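Cysteine protease (Xylella fastidiosa, PDB 3OIS) probably cleaves peptide bonds as a papain-family cysteine protease and binds uridine-5'-diphosphate. Local coordinates at residues Pro65-Tyr70 with Arg252-Trp257. Sequence-based numbering, arbitrary orientation.
Sequences PPFQVY and RIRNSW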
ATOM      1  N   PRO A  65      -5.335   7.678 -11.103  1.00 17.49           N
ATOM      2  CA  PRO A  65      -4.413   7.777 -12.254  1.00 18.12           C
ATOM      3  C   PRO A  65      -4.918   6.881 -13.424  1.00 17.37           C
ATOM      4  O   PRO A  65      -5.892   6.127 -13.247  1.00 18.56           O
ATOM      5  CB  PRO A  65      -3.087   7.283 -11.658  1.00 16.95           C
ATOM      6  CG  PRO A  65      -3.516   6.255 -10.707  1.00 18.33           C
ATOM      7  CD  PRO A  65      -4.827   6.808 -10.031  1.00 16.27           C
ATOM      8  N   PRO A  66      -4.291   6.981 -14.606  1.00 20.46           N
ATOM      9  CA  PRO A  66      -4.821   6.192 -15.685  1.00 19.99           C
ATOM     10  C   PRO A  66      -4.418   4.725 -15.626  1.00 20.69           C
ATOM     11  O   PRO A  66      -5.187   3.878 -16.136  1.00 23.08           O
ATOM     12  CB  PRO A  66      -4.220   6.861 -16.945  1.00 22.51           C
ATOM     13  CG  PRO A  66      -3.628   8.186 -16.478  1.00 21.21           C
ATOM     14  CD  PRO A  66      -3.193   7.847 -15.064  1.00 20.88           C
ATOM     15  N   PHE A  67      -3.333   4.402 -14.909  1.00 17.96           N
ATOM     16  CA  PHE A  67      -2.922   3.008 -14.898  1.00 17.53           C
ATOM     17  C   PHE A  67      -3.853   2.163 -14.037  1.00 17.97           C
ATOM     18  O   PHE A  67      -4.236   2.573 -12.935  1.00 16.14           O
ATOM     19  CB  PHE A  67      -1.451   2.841 -14.509  1.00 16.62           C
ATOM     20  CG  PHE A  67      -1.084   3.394 -13.096  1.00 18.78           C
ATOM     21  CD1 PHE A  67      -0.972   2.545 -11.966  1.00 19.39           C
ATOM     22  CD2 PHE A  67      -0.741   4.701 -12.953  1.00 16.73           C
ATOM     23  CE1 PHE A  67      -0.521   3.128 -10.714  1.00 13.21           C
ATOM     24  CE2 PHE A  67      -0.326   5.306 -11.795  1.00 14.92           C
ATOM     25  CZ  PHE A  67      -0.263   4.519 -10.602  1.00 13.68           C
ATOM     26  N   GLN A  68      -4.187   0.981 -14.531  1.00 16.99           N
ATOM     27  CA  GLN A  68      -5.218   0.207 -13.862  1.00 18.60           C
ATOM     28  C   GLN A  68      -4.656  -0.370 -12.561  1.00 15.56           C
ATOM     29  O   GLN A  68      -3.423  -0.431 -12.359  1.00 13.84           O
ATOM     30  CB  GLN A  68      -5.748  -0.933 -14.718  1.00 19.65           C
ATOM     31  CG  GLN A  68      -4.765  -1.949 -15.117  1.00 27.87           C
ATOM     32  CD  GLN A  68      -5.303  -2.834 -16.276  1.00 38.83           C
ATOM     33  OE1 GLN A  68      -6.222  -3.658 -16.094  1.00 38.34           O
ATOM     34  NE2 GLN A  68      -4.705  -2.660 -17.472  1.00 40.35           N
ATOM     35  N   VAL A  69      -5.580  -0.809 -11.729  1.00 13.37           N
ATOM     36  CA  VAL A  69      -5.159  -1.529 -10.497  1.00 12.94           C
ATOM     37  C   VAL A  69      -4.303  -2.739 -10.817  1.00 13.79           C
ATOM     38  O   VAL A  69      -4.441  -3.369 -11.904  1.00 13.77           O
ATOM     39  CB  VAL A  69      -6.351  -1.906  -9.583  1.00 14.63           C
ATOM     40  CG1 VAL A  69      -7.108  -0.679  -9.078  1.00 15.01           C
ATOM     41  CG2 VAL A  69      -7.255  -2.900 -10.327  1.00 15.14           C
ATOM     42  N   TYR A  70      -3.438  -3.075  -9.872  1.00 13.50           N
ATOM     43  CA  TYR A  70      -2.777  -4.371  -9.961  1.00 12.68           C
ATOM     44  C   TYR A  70      -3.549  -5.430  -9.244  1.00 13.11           C
ATOM     45  O   TYR A  70      -4.522  -5.136  -8.581  1.00 11.31           O
ATOM     46  CB  TYR A  70      -1.395  -4.313  -9.253  1.00 11.84           C
ATOM     47  CG  TYR A  70      -0.552  -3.026  -9.401  1.00 10.67           C
ATOM     48  CD1 TYR A  70      -0.312  -2.420 -10.675  1.00 13.16           C
ATOM     49  CD2 TYR A  70      -0.082  -2.353  -8.274  1.00 12.65           C
ATOM     50  CE1 TYR A  70       0.464  -1.302 -10.804  1.00 15.24           C
ATOM     51  CE2 TYR A  70       0.693  -1.183  -8.398  1.00 11.57           C
ATOM     52  CZ  TYR A  70       0.986  -0.667  -9.670  1.00 14.06           C
ATOM     53  OH  TYR A  70       1.758   0.478  -9.823  1.00 13.71           O
ATOM     54  N   ARG A 252     -11.260   7.810  -1.343  1.00 12.81           N
ATOM     55  CA  ARG A 252     -11.185   6.829  -2.450  1.00 12.17           C
ATOM     56  C   ARG A 252      -9.878   6.066  -2.338  1.00 12.05           C
ATOM     57  O   ARG A 252      -8.792   6.665  -2.220  1.00 13.11           O
ATOM     58  CB  ARG A 252     -11.145   7.611  -3.774  1.00 15.41           C
ATOM     59  CG  ARG A 252     -11.237   6.743  -5.033  1.00 16.25           C
ATOM     60  CD  ARG A 252     -12.605   6.142  -5.039  1.00 12.35           C
ATOM     61  NE  ARG A 252     -12.854   5.572  -6.378  1.00 13.62           N
ATOM     62  CZ  ARG A 252     -13.964   4.892  -6.708  1.00 19.15           C
ATOM     63  NH1 ARG A 252     -14.883   4.547  -5.770  1.00 17.34           N
ATOM     64  NH2 ARG A 252     -14.153   4.507  -7.999  1.00 18.38           N
ATOM     65  N   ILE A 253      -9.992   4.737  -2.338  1.00 12.15           N
ATOM     66  CA  ILE A 253      -8.788   3.878  -2.197  1.00 11.65           C
ATOM     67  C   ILE A 253      -8.583   2.996  -3.436  1.00 13.22           C
ATOM     68  O   ILE A 253      -9.512   2.410  -3.945  1.00 12.70           O
ATOM     69  CB  ILE A 253      -8.796   3.115  -0.832  1.00 14.17           C
ATOM     70  CG1 ILE A 253      -9.989   2.268  -0.714  1.00 12.46           C
ATOM     71  CG2 ILE A 253      -8.780   4.102   0.402  1.00 14.54           C
ATOM     72  CD1 ILE A 253      -9.823   1.263   0.457  1.00 18.86           C
ATOM     73  N   ARG A 254      -7.336   2.920  -3.902  1.00 10.26           N
ATOM     74  CA  ARG A 254      -6.882   1.984  -4.948  1.00 11.96           C
ATOM     75  C   ARG A 254      -6.551   0.717  -4.267  1.00 11.66           C
ATOM     76  O   ARG A 254      -5.622   0.644  -3.461  1.00 13.43           O
ATOM     77  CB  ARG A 254      -5.643   2.620  -5.549  1.00 12.45           C
ATOM     78  CG  ARG A 254      -5.028   1.781  -6.695  1.00 12.74           C
ATOM     79  CD  ARG A 254      -3.686   2.409  -7.149  1.00 10.28           C
ATOM     80  NE  ARG A 254      -2.933   1.457  -7.903  1.00 11.26           N
ATOM     81  CZ  ARG A 254      -3.064   1.200  -9.233  1.00 10.57           C
ATOM     82  NH1 ARG A 254      -3.945   1.894  -9.988  1.00 14.66           N
ATOM     83  NH2 ARG A 254      -2.315   0.264  -9.819  1.00 14.04           N
ATOM     84  N   ASN A 255      -7.334  -0.332  -4.548  1.00 13.78           N
ATOM     85  CA  ASN A 255      -7.022  -1.664  -3.941  1.00 12.77           C
ATOM     86  C   ASN A 255      -6.086  -2.436  -4.922  1.00 12.90           C
ATOM     87  O   ASN A 255      -5.770  -1.894  -6.020  1.00 14.33           O
ATOM     88  CB  ASN A 255      -8.276  -2.413  -3.609  1.00 12.87           C
ATOM     89  CG  ASN A 255      -8.089  -3.397  -2.439  1.00  9.65           C
ATOM     90  OD1 ASN A 255      -6.966  -3.723  -2.070  1.00 11.98           O
ATOM     91  ND2 ASN A 255      -9.193  -3.835  -1.847  1.00 13.70           N
ATOM     92  N   SER A 256      -5.601  -3.615  -4.540  1.00  9.91           N
ATOM     93  CA  SER A 256      -4.652  -4.410  -5.307  1.00 13.43           C
ATOM     94  C   SER A 256      -5.226  -5.816  -5.451  1.00 12.53           C
ATOM     95  O   SER A 256      -4.499  -6.798  -5.363  1.00 12.98           O
ATOM     96  CB  SER A 256      -3.287  -4.408  -4.577  1.00 11.81           C
ATOM     97  OG  SER A 256      -3.507  -4.715  -3.178  1.00 12.76           O
ATOM     98  N   TRP A 257      -6.525  -5.899  -5.696  1.00 13.79           N
ATOM     99  CA  TRP A 257      -7.232  -7.215  -5.816  1.00 13.39           C
ATOM    100  C   TRP A 257      -7.806  -7.337  -7.226  1.00 14.37           C
ATOM    101  O   TRP A 257      -8.742  -8.144  -7.464  1.00 15.30           O
ATOM    102  CB  TRP A 257      -8.361  -7.359  -4.776  1.00 14.12           C
ATOM    103  CG  TRP A 257      -7.809  -7.418  -3.348  1.00 12.88           C
ATOM    104  CD1 TRP A 257      -6.484  -7.646  -2.954  1.00 16.22           C
ATOM    105  CD2 TRP A 257      -8.535  -7.089  -2.147  1.00 11.89           C
ATOM    106  NE1 TRP A 257      -6.390  -7.560  -1.542  1.00 15.96           N
ATOM    107  CE2 TRP A 257      -7.633  -7.207  -1.056  1.00 15.71           C
ATOM    108  CE3 TRP A 257      -9.880  -6.766  -1.884  1.00 14.40           C
ATOM    109  CZ2 TRP A 257      -8.055  -6.984   0.272  1.00 15.98           C
ATOM    110  CZ3 TRP A 257     -10.295  -6.564  -0.579  1.00 17.62           C
ATOM    111  CH2 TRP A 257      -9.372  -6.620   0.487  1.00 16.79           C
TER
HETATM  112  O   HOH W   1      -3.398  -1.881  -7.437  1.00 13.25           O
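Arg254 hands its two terminal nitrogens to consecutive backbone carbonyls of the 65-70 loop: NH1 donates to Phe67 O at 3.0 Å and NH2 to Gln68 O at 2.9 Å. Both bonds are bent, and in each the nitrogen stands above the carbonyl plane. NH1 has a second partner in Tyr266 OH on the neighbouring strand 266-270. With CG anti to the backbone N (chi1 -179°) and the chain extended as far as NE, the arginine reaches from the end of strand 250-254 to the loop. Its NH2 comes to rest over the centre of the Tyr70 ring in a cation-pi contact, CZ lying 4.5 Å from the ring centroid; the guanidinium stands steeply to that ring, with 77° between the planes. One guanidinium face meets Phe67, whose CE1 is 3.5 Å from Arg254 CZ, and Val69 lies over the opposite face. Farther along, in the Asn-Ser-Trp sequence familiar from papain-family enzymes, Asn255 O accepts from a water that Tyr70 N also holds, and Ser256 CA approaches Tyr70 O at 3.4 Å in a CA-H...O contact. Tyr70 OH bonds to Gln88 of helix 78-93. A buried cation is thus met by carbonyl oxygens, an aromatic face and the outlying Tyr266 hydroxyl, with no carboxylate across this contact; main-chain carbonyls, with side chains packed round the guanidinium, hold the loop leading into helix 78-93 to the sheet of the papain-like fold.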